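Local atomic coordinates of cytidylyltransferase (Leptospira borgpetersenii serovar Hardjo-bovis, PDB entry 6OEW), a protein that probably transfers a nucleotidyl group, presumably cytidylyl from CTP, with the help of a magnesium ion. Residues A[38-43]-A[218-223]; A[48-53]-A[119-124]; A[214-219]-A[228-233]. One frame throughout, in Å; residues are numbered along the deposited sequence.

Interaction 1: A[38-43]-A[218-223]; sequences LGFMLE and LSKEFS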
loop_
_atom_site.group_PDB
_atom_site.type_symbol
_atom_site.label_atom_id
_atom_site.label_comp_id
_atom_site.label_asym_id
_atom_site.label_seq_id
_atom_site.Cartn_x
_atom_site.Cartn_y
_atom_site.Cartn_z
ATOM N N LEU A 38 3.443 -8.734 6.821
ATOM C CA LEU A 38 3.455 -8.690 5.358
ATOM C C LEU A 38 2.696 -9.868 4.756
ATOM O O LEU A 38 1.972 -9.699 3.763
ATOM C CB LEU A 38 4.893 -8.657 4.836
ATOM C CG LEU A 38 5.057 -8.586 3.303
ATOM C CD1 LEU A 38 4.240 -7.448 2.655
ATOM C CD2 LEU A 38 6.522 -8.425 2.944
ATOM N N GLY A 39 2.830 -11.067 5.336
ATOM C CA GLY A 39 2.073 -12.207 4.818
ATOM C C GLY A 39 0.566 -12.007 4.894
ATOM O O GLY A 39 -0.177 -12.370 3.972
ATOM N N PHE A 40 0.093 -11.425 5.996
ATOM C CA PHE A 40 -1.319 -11.082 6.125
ATOM C C PHE A 40 -1.776 -10.173 4.991
ATOM O O PHE A 40 -2.857 -10.373 4.414
ATOM C CB PHE A 40 -1.543 -10.403 7.477
ATOM C CG PHE A 40 -2.949 -10.485 7.970
ATOM C CD1 PHE A 40 -3.294 -11.406 8.955
ATOM C CD2 PHE A 40 -3.934 -9.650 7.456
ATOM C CE1 PHE A 40 -4.592 -11.492 9.432
ATOM C CE2 PHE A 40 -5.253 -9.742 7.932
ATOM C CZ PHE A 40 -5.577 -10.664 8.907
ATOM N N MET A 41 -0.980 -9.148 4.684
ATOM C CA MET A 41 -1.297 -8.235 3.590
ATOM C C MET A 41 -1.404 -8.975 2.261
ATOM O O MET A 41 -2.354 -8.769 1.493
ATOM C CB MET A 41 -0.234 -7.144 3.504
ATOM C CG MET A 41 -0.624 -5.989 2.581
ATOM S SD MET A 41 0.753 -4.837 2.402
ATOM C CE MET A 41 0.011 -3.633 1.274
ATOM N N LEU A 42 -0.435 -9.842 1.979
ATOM C CA LEU A 42 -0.451 -10.593 0.734
ATOM C C LEU A 42 -1.688 -11.482 0.649
ATOM O O LEU A 42 -2.323 -11.567 -0.405
ATOM C CB LEU A 42 0.839 -11.403 0.606
ATOM C CG LEU A 42 2.136 -10.579 0.479
ATOM C CD1 LEU A 42 3.354 -11.483 0.374
ATOM C CD2 LEU A 42 2.080 -9.656 -0.737
ATOM N N GLU A 43 -2.074 -12.117 1.759
ATOM C CA GLU A 43 -3.288 -12.935 1.749
ATOM C C GLU A 43 -4.528 -12.095 1.454
ATOM O O GLU A 43 -5.434 -12.547 0.741
ATOM C CB GLU A 43 -3.446 -13.670 3.078
ATOM C CG GLU A 43 -2.432 -14.772 3.271
ATOM C CD GLU A 43 -2.783 -15.672 4.424
ATOM O OE1 GLU A 43 -3.960 -16.051 4.560
ATOM O OE2 GLU A 43 -1.876 -15.986 5.213
ATOM N N LEU A 218 -13.065 -13.869 11.686
ATOM C CA LEU A 218 -12.698 -15.272 11.665
ATOM C C LEU A 218 -11.806 -15.627 10.483
ATOM O O LEU A 218 -11.086 -16.631 10.546
ATOM C CB LEU A 218 -13.989 -16.090 11.697
ATOM C CG LEU A 218 -14.763 -15.488 12.886
ATOM C CD1 LEU A 218 -16.208 -15.906 12.981
ATOM C CD2 LEU A 218 -14.047 -15.815 14.190
ATOM N N SER A 219 -11.795 -14.800 9.435
ATOM C CA SER A 219 -10.898 -15.000 8.307
ATOM C C SER A 219 -10.182 -13.694 7.988
ATOM O O SER A 219 -10.311 -12.712 8.731
ATOM C CB SER A 219 -11.671 -15.496 7.084
ATOM O OG SER A 219 -12.357 -14.427 6.443
ATOM N N LYS A 220 -9.426 -13.662 6.893
ATOM C CA LYS A 220 -8.768 -12.435 6.465
ATOM C C LYS A 220 -9.551 -11.718 5.372
ATOM O O LYS A 220 -9.030 -10.775 4.766
ATOM C CB LYS A 220 -7.341 -12.728 5.986
ATOM C CG LYS A 220 -6.512 -13.571 6.977
ATOM C CD LYS A 220 -5.051 -13.716 6.499
ATOM C CE LYS A 220 -4.209 -14.491 7.531
ATOM N NZ LYS A 220 -4.575 -15.918 7.525
ATOM N N GLU A 221 -10.792 -12.132 5.121
ATOM C CA GLU A 221 -11.564 -11.622 3.997
ATOM C C GLU A 221 -12.462 -10.444 4.369
ATOM O O GLU A 221 -13.217 -9.969 3.519
ATOM C CB GLU A 221 -12.400 -12.754 3.397
ATOM C CG GLU A 221 -12.771 -12.526 1.942
ATOM C CD GLU A 221 -13.563 -13.667 1.357
ATOM O OE1 GLU A 221 -13.775 -14.669 2.073
ATOM O OE2 GLU A 221 -13.963 -13.555 0.178
ATOM N N PHE A 222 -12.382 -9.946 5.600
ATOM C CA PHE A 222 -13.276 -8.885 6.041
ATOM C C PHE A 222 -12.999 -7.594 5.283
ATOM O O PHE A 222 -11.872 -7.318 4.875
ATOM C CB PHE A 222 -13.127 -8.654 7.539
ATOM C CG PHE A 222 -11.712 -8.326 7.973
ATOM C CD1 PHE A 222 -11.267 -7.017 7.983
ATOM C CD2 PHE A 222 -10.847 -9.328 8.401
ATOM C CE1 PHE A 222 -9.973 -6.705 8.388
ATOM C CE2 PHE A 222 -9.560 -9.027 8.815
ATOM C CZ PHE A 222 -9.124 -7.712 8.809
ATOM N N SER A 223 -14.049 -6.794 5.088
ATOM C CA SER A 223 -13.899 -5.563 4.325
ATOM C C SER A 223 -13.485 -4.401 5.229
ATOM O O SER A 223 -13.530 -4.483 6.459
ATOM C CB SER A 223 -15.198 -5.219 3.594
ATOM O OG SER A 223 -16.135 -4.705 4.516
#
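Held in an ST turn, in which Ser219 OG accepts from Glu221 N, Lys220 meets both Phe40 and Glu43 of helix 37-45, two residues nearly one turn apart that face the same loop. The aliphatic part of Lys220 runs over one face of the Phe40 ring, with CD 3.8 Å from the ring centroid and 14° off the normal, a CH-pi contact. A long methylene chain ending in a charge suits this place. The chain stays extended until its last torsion, where chi4 of 72° bends NZ toward the carboxylate. NZ and Glu43 OE1 form a salt bridge of 3.0 Å, the nitrogen lying above the carboxylate plane; the stronger polar partner of NZ is Asp34, outside both segments, so two carboxylates share the amine. In this GT-A-type nucleotidyltransferase fold the contact ties an early helix beside the central sheet to the late loop between helices 204-214 and 224-233. Phe222 comes last, its CE2 4.3 Å from Phe40 CZ, near the plane of the Phe40 ring. Phe40 reaches this apolar spot because its CG is anti to the backbone N (chi1 -157°). Arg44 binds Phe222 O and makes a cation-pi contact with the Phe222 ring.

Interaction 2: A[48-53]-A[119-124]; sequences SKFQEN and LMVDLF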
loop_
_atom_site.group_PDB
_atom_site.type_symbol
_atom_site.label_atom_id
_atom_site.label_comp_id
_atom_site.label_asym_id
_atom_site.label_seq_id
_atom_site.Cartn_x
_atom_site.Cartn_y
_atom_site.Cartn_z
ATOM N N SER A 48 -7.963 -9.753 -4.719
ATOM C CA SER A 48 -8.122 -8.750 -5.766
ATOM C C SER A 48 -8.310 -9.421 -7.118
ATOM O O SER A 48 -7.703 -10.459 -7.404
ATOM C CB SER A 48 -6.905 -7.830 -5.815
ATOM O OG SER A 48 -6.939 -6.989 -6.963
ATOM N N LYS A 49 -9.165 -8.832 -7.964
ATOM C CA LYS A 49 -9.215 -9.367 -9.317
ATOM C C LYS A 49 -7.903 -9.153 -10.065
ATOM O O LYS A 49 -7.715 -9.749 -11.127
ATOM C CB LYS A 49 -10.395 -8.760 -10.091
ATOM C CG LYS A 49 -10.345 -7.251 -10.224
ATOM C CD LYS A 49 -11.317 -6.751 -11.310
ATOM C CE LYS A 49 -12.655 -6.312 -10.737
ATOM N NZ LYS A 49 -13.406 -5.455 -11.700
ATOM N N PHE A 50 -6.976 -8.357 -9.528
ATOM C CA PHE A 50 -5.661 -8.165 -10.133
ATOM C C PHE A 50 -4.550 -8.899 -9.380
ATOM O O PHE A 50 -3.377 -8.519 -9.483
ATOM C CB PHE A 50 -5.353 -6.669 -10.243
ATOM C CG PHE A 50 -6.434 -5.894 -10.957
ATOM C CD1 PHE A 50 -6.532 -5.918 -12.351
ATOM C CD2 PHE A 50 -7.380 -5.168 -10.243
ATOM C CE1 PHE A 50 -7.533 -5.223 -13.004
ATOM C CE2 PHE A 50 -8.386 -4.480 -10.898
ATOM C CZ PHE A 50 -8.469 -4.510 -12.281
ATOM N N GLN A 51 -4.884 -9.974 -8.663
ATOM C CA GLN A 51 -3.928 -10.593 -7.743
ATOM C C GLN A 51 -2.775 -11.308 -8.447
ATOM O O GLN A 51 -1.720 -11.502 -7.839
ATOM C CB GLN A 51 -4.661 -11.578 -6.826
ATOM C CG GLN A 51 -5.385 -12.687 -7.564
ATOM C CD GLN A 51 -4.477 -13.865 -7.849
ATOM O OE1 GLN A 51 -3.461 -14.054 -7.169
ATOM N NE2 GLN A 51 -4.823 -14.654 -8.861
ATOM N N GLU A 52 -2.941 -11.710 -9.701
ATOM C CA GLU A 52 -1.898 -12.522 -10.314
ATOM C C GLU A 52 -0.630 -11.728 -10.598
ATOM O O GLU A 52 0.432 -12.335 -10.770
ATOM C CB GLU A 52 -2.408 -13.165 -11.599
ATOM C CG GLU A 52 -2.592 -12.185 -12.721
ATOM C CD GLU A 52 -2.869 -12.876 -14.034
ATOM O OE1 GLU A 52 -3.084 -14.111 -14.018
ATOM O OE2 GLU A 52 -2.871 -12.186 -15.076
ATOM N N ASN A 53 -0.706 -10.395 -10.630
ATOM C CA ASN A 53 0.488 -9.580 -10.856
ATOM C C ASN A 53 0.872 -8.795 -9.611
ATOM O O ASN A 53 1.168 -7.600 -9.693
ATOM C CB ASN A 53 0.288 -8.611 -12.032
ATOM C CG ASN A 53 0.009 -9.322 -13.351
ATOM O OD1 ASN A 53 0.599 -10.360 -13.663
ATOM N ND2 ASN A 53 -0.896 -8.747 -14.145
ATOM N N LEU A 119 -11.968 -1.247 -7.095
ATOM C CA LEU A 119 -12.842 -0.159 -7.538
ATOM C C LEU A 119 -12.028 0.991 -8.093
ATOM O O LEU A 119 -12.413 1.626 -9.083
ATOM C CB LEU A 119 -13.709 0.334 -6.377
ATOM C CG LEU A 119 -14.881 -0.535 -5.930
ATOM C CD1 LEU A 119 -15.487 -0.021 -4.624
ATOM C CD2 LEU A 119 -15.945 -0.559 -7.048
ATOM N N MET A 120 -10.906 1.301 -7.440
ATOM C CA MET A 120 -10.064 2.396 -7.894
ATOM C C MET A 120 -9.427 2.063 -9.229
ATOM O O MET A 120 -9.354 2.927 -10.114
ATOM C CB MET A 120 -8.997 2.729 -6.842
ATOM C CG MET A 120 -9.580 3.466 -5.636
ATOM S SD MET A 120 -8.325 3.807 -4.357
ATOM C CE MET A 120 -7.258 4.962 -5.213
ATOM N N VAL A 121 -8.976 0.816 -9.404
ATOM C CA VAL A 121 -8.398 0.442 -10.691
ATOM C C VAL A 121 -9.468 0.518 -11.776
ATOM O O VAL A 121 -9.212 1.005 -12.882
ATOM C CB VAL A 121 -7.764 -0.960 -10.637
ATOM C CG1 VAL A 121 -7.321 -1.349 -12.038
ATOM C CG2 VAL A 121 -6.544 -1.020 -9.661
ATOM N N ASP A 122 -10.686 0.036 -11.472
ATOM C CA ASP A 122 -11.772 0.088 -12.453
ATOM C C ASP A 122 -12.047 1.522 -12.886
ATOM O O ASP A 122 -12.216 1.802 -14.083
ATOM C CB ASP A 122 -13.043 -0.547 -11.870
ATOM C CG ASP A 122 -13.044 -2.065 -11.968
ATOM O OD1 ASP A 122 -12.104 -2.628 -12.578
ATOM O OD2 ASP A 122 -13.982 -2.692 -11.431
ATOM N N LEU A 123 -12.083 2.449 -11.924
ATOM C CA LEU A 123 -12.277 3.857 -12.265
ATOM C C LEU A 123 -11.153 4.367 -13.167
ATOM O O LEU A 123 -11.406 5.088 -14.145
ATOM C CB LEU A 123 -12.371 4.693 -10.980
ATOM C CG LEU A 123 -12.737 6.184 -11.113
ATOM C CD1 LEU A 123 -14.179 6.381 -11.611
ATOM C CD2 LEU A 123 -12.546 6.906 -9.791
ATOM N N PHE A 124 -9.903 4.007 -12.845
ATOM C CA PHE A 124 -8.753 4.431 -13.639
ATOM C C PHE A 124 -8.871 3.912 -15.066
ATOM O O PHE A 124 -8.764 4.679 -16.038
ATOM C CB PHE A 124 -7.458 3.933 -12.948
ATOM C CG PHE A 124 -6.189 4.582 -13.425
ATOM C CD1 PHE A 124 -5.559 5.528 -12.642
ATOM C CD2 PHE A 124 -5.613 4.230 -14.637
ATOM C CE1 PHE A 124 -4.327 6.106 -13.045
ATOM C CE2 PHE A 124 -4.424 4.821 -15.063
ATOM C CZ PHE A 124 -3.781 5.754 -14.253
#
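A type I turn from Ser48 to Gln51 brings Phe50 opposite Val121 of helix 114-126, their CA atoms 9.0 Å apart, a gap that the side chains span. Phe50 CZ lies 3.4 Å from Val121 CG1, and CE2 of the ring is 3.6 Å from Val121 CB, so the far end of the ring rests obliquely on the branched valine. Ring and valine run alongside each other, pointing opposite ways. Both also touch Val11: the loop entering strand 54-59 and helix 114-126 pack together on the mixed sheet, both on strand 11-16, with the helix reaching on to strand 149-152, as in the alpha/beta layers of a GT-A fold. Nearer the solvent, Lys49 NZ makes a salt bridge of 2.8 Å with Asp122 OD2, using the syn lone pair of that oxygen, and a weak second bond of 3.2 Å to Asp122 OD1. With chi1 of 60°, Lys49 CG lies between the backbone N and the carbonyl carbon, which lays it over one face of the neighbouring Phe50 ring. The turn itself is braced by Ser48 OG, which accepts from Phe50 N at 2.9 Å in an ST turn, while Asp118 of the helix pairs with Ser48 OG and Lys49 N.

Interaction 3: A[214-219]-A[228-233]; sequences ISYFLS and IEVIKK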
loop_
_atom_site.group_PDB
_atom_site.type_symbol
_atom_site.label_atom_id
_atom_site.label_comp_id
_atom_site.label_asym_id
_atom_site.label_seq_id
_atom_site.Cartn_x
_atom_site.Cartn_y
_atom_site.Cartn_z
ATOM N N ILE A 214 -7.905 -7.617 14.081
ATOM C CA ILE A 214 -8.125 -8.866 13.369
ATOM C C ILE A 214 -8.748 -9.910 14.276
ATOM O O ILE A 214 -9.332 -10.880 13.777
ATOM C CB ILE A 214 -6.842 -9.416 12.726
ATOM C CG1 ILE A 214 -5.777 -9.691 13.784
ATOM C CG2 ILE A 214 -6.305 -8.454 11.658
ATOM C CD1 ILE A 214 -4.571 -10.368 13.201
ATOM N N SER A 215 -8.680 -9.718 15.597
ATOM C CA SER A 215 -9.238 -10.706 16.514
ATOM C C SER A 215 -10.763 -10.764 16.464
ATOM O O SER A 215 -11.340 -11.725 16.975
ATOM C CB SER A 215 -8.759 -10.438 17.948
ATOM O OG SER A 215 -9.466 -9.378 18.567
ATOM N N TYR A 216 -11.426 -9.795 15.837
ATOM C CA TYR A 216 -12.883 -9.809 15.730
ATOM C C TYR A 216 -13.379 -10.465 14.457
ATOM O O TYR A 216 -14.590 -10.514 14.237
ATOM C CB TYR A 216 -13.447 -8.391 15.799
ATOM C CG TYR A 216 -13.352 -7.789 17.169
ATOM C CD1 TYR A 216 -14.475 -7.684 17.980
ATOM C CD2 TYR A 216 -12.137 -7.344 17.663
ATOM C CE1 TYR A 216 -14.390 -7.140 19.238
ATOM C CE2 TYR A 216 -12.042 -6.802 18.919
ATOM C CZ TYR A 216 -13.170 -6.699 19.702
ATOM O OH TYR A 216 -13.076 -6.155 20.961
ATOM N N PHE A 217 -12.485 -10.971 13.624
ATOM C CA PHE A 217 -12.874 -11.564 12.358
ATOM C C PHE A 217 -12.276 -12.955 12.240
ATOM O O PHE A 217 -11.128 -13.188 12.624
ATOM C CB PHE A 217 -12.430 -10.687 11.189
ATOM C CG PHE A 217 -13.013 -9.312 11.229
ATOM C CD1 PHE A 217 -14.313 -9.089 10.797
ATOM C CD2 PHE A 217 -12.272 -8.249 11.724
ATOM C CE1 PHE A 217 -14.866 -7.823 10.841
ATOM C CE2 PHE A 217 -12.813 -6.974 11.764
ATOM C CZ PHE A 217 -14.114 -6.763 11.329
ATOM N N LEU A 218 -13.065 -13.869 11.686
ATOM C CA LEU A 218 -12.698 -15.272 11.665
ATOM C C LEU A 218 -11.806 -15.627 10.483
ATOM O O LEU A 218 -11.086 -16.631 10.546
ATOM C CB LEU A 218 -13.989 -16.090 11.697
ATOM C CG LEU A 218 -14.763 -15.488 12.886
ATOM C CD1 LEU A 218 -16.208 -15.906 12.981
ATOM C CD2 LEU A 218 -14.047 -15.815 14.190
ATOM N N SER A 219 -11.795 -14.800 9.435
ATOM C CA SER A 219 -10.898 -15.000 8.307
ATOM C C SER A 219 -10.182 -13.694 7.988
ATOM O O SER A 219 -10.311 -12.712 8.731
ATOM C CB SER A 219 -11.671 -15.496 7.084
ATOM O OG SER A 219 -12.357 -14.427 6.443
ATOM N N ILE A 228 -14.223 -0.789 10.248
ATOM C CA ILE A 228 -14.600 0.455 10.910
ATOM C C ILE A 228 -15.816 0.243 11.802
ATOM O O ILE A 228 -15.901 0.809 12.897
ATOM C CB ILE A 228 -14.845 1.565 9.874
ATOM C CG1 ILE A 228 -13.624 1.720 8.962
ATOM C CG2 ILE A 228 -15.187 2.879 10.573
ATOM C CD1 ILE A 228 -12.328 2.002 9.710
ATOM N N GLU A 229 -16.781 -0.573 11.358
ATOM C CA GLU A 229 -17.962 -0.804 12.189
ATOM C C GLU A 229 -17.606 -1.550 13.466
ATOM O O GLU A 229 -18.164 -1.263 14.528
ATOM C CB GLU A 229 -19.034 -1.558 11.400
ATOM C CG GLU A 229 -19.744 -0.694 10.368
ATOM C CD GLU A 229 -20.398 0.543 10.977
ATOM O OE1 GLU A 229 -20.886 0.470 12.128
ATOM O OE2 GLU A 229 -20.415 1.595 10.303
ATOM N N VAL A 230 -16.663 -2.490 13.392
ATOM C CA VAL A 230 -16.232 -3.200 14.595
ATOM C C VAL A 230 -15.486 -2.262 15.546
ATOM O O VAL A 230 -15.677 -2.322 16.767
ATOM C CB VAL A 230 -15.381 -4.427 14.210
ATOM C CG1 VAL A 230 -14.490 -4.851 15.356
ATOM C CG2 VAL A 230 -16.283 -5.580 13.815
ATOM N N ILE A 231 -14.629 -1.389 15.007
ATOM C CA ILE A 231 -13.953 -0.380 15.824
ATOM C C ILE A 231 -14.970 0.562 16.462
ATOM O O ILE A 231 -14.854 0.928 17.642
ATOM C CB ILE A 231 -12.921 0.397 14.979
ATOM C CG1 ILE A 231 -11.755 -0.504 14.549
ATOM C CG2 ILE A 231 -12.415 1.613 15.743
ATOM C CD1 ILE A 231 -10.869 0.081 13.432
ATOM N N LYS A 232 -16.000 0.956 15.705
ATOM C CA LYS A 232 -17.018 1.825 16.281
ATOM C C LYS A 232 -17.793 1.128 17.395
ATOM O O LYS A 232 -18.189 1.779 18.371
ATOM C CB LYS A 232 -17.967 2.332 15.190
ATOM C CG LYS A 232 -17.308 3.367 14.278
ATOM C CD LYS A 232 -18.320 4.057 13.356
ATOM C CE LYS A 232 -17.639 5.076 12.426
ATOM N NZ LYS A 232 -16.911 6.166 13.152
ATOM N N LYS A 233 -18.009 -0.187 17.281
ATOM C CA LYS A 233 -18.714 -0.914 18.333
ATOM C C LYS A 233 -17.806 -1.253 19.508
ATOM O O LYS A 233 -18.292 -1.417 20.633
ATOM C CB LYS A 233 -19.328 -2.198 17.773
#
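Two aromatic rings and one valine make this a small apolar surface contact, joining the turn that follows helix 204-214 to helix 224-233. The segments lie only nine residues apart in sequence, so it closes the short connection between two consecutive helices in the C-terminal part of the cytidylyltransferase chain. A type I turn from Ile214 to Phe217, with Phe217 N bonded to Ile214 O, presents Tyr216 and Phe217 one after the other, and Val230 is the helix residue that meets both. The CA atoms of Tyr216 and Val230 are 7.5 Å apart.

Each methyl of the valine serves a different ring. CG1, anti to the backbone N (chi1 158°), approaches the base of the tyrosine, 3.6 Å from Tyr216 CG and 3.7 Å from Tyr216 CB. It stands 4.1 Å from the centroid of the Tyr216 ring and 30° off its normal, an off-centre CH-pi contact. The phenol oxygen lies at the far end of the ring from this methyl, so the apolar root of the side chain does the packing. CG2 instead meets the outer end of the phenylalanine, 3.5 Å from Phe217 CZ, in an oblique approach to the ring; here the two side chains reach toward each other from facing sides. Beta-branching suits Val230, because it offers two methyls close to the helix backbone without a long chain to fold away. Phe217 also stacks on Phe222 and touches Asp226 and Leu227, while Tyr216 touches Asn234 and Ile237 beyond the helix.

With neither a salt bridge nor a polar bond between the two segments, the contact depends on dispersion and on removing hydrocarbon from water, and its specificity probably comes from the fit of two methyls against two rings.

How the interactions relate
Interactions 1 and 3 share Leu218 and Ser219 and form one continuous packed region, with centres 13 Å apart. Phe222 CD2 lies 3.5 Å from Phe217 CB, and Phe40 CZ is 3.6 Å from Ile214 CG2. Helix 37-45 thus meets both ends of 214-223, through Ile214 and through Lys220 and Phe222, while Tyr216 and Phe217 between them face helix 224-233. Interaction 2 is nested inside the span closed by interaction 1, yet their centres are 17 Å apart; those of interactions 2 and 3 are 25 Å apart. Interaction 1 lies toward the magnesium site, its Phe40 side chain about 12 Å from that of Asp108, too far for direct contact; interactions 2 and 3 are remote from it.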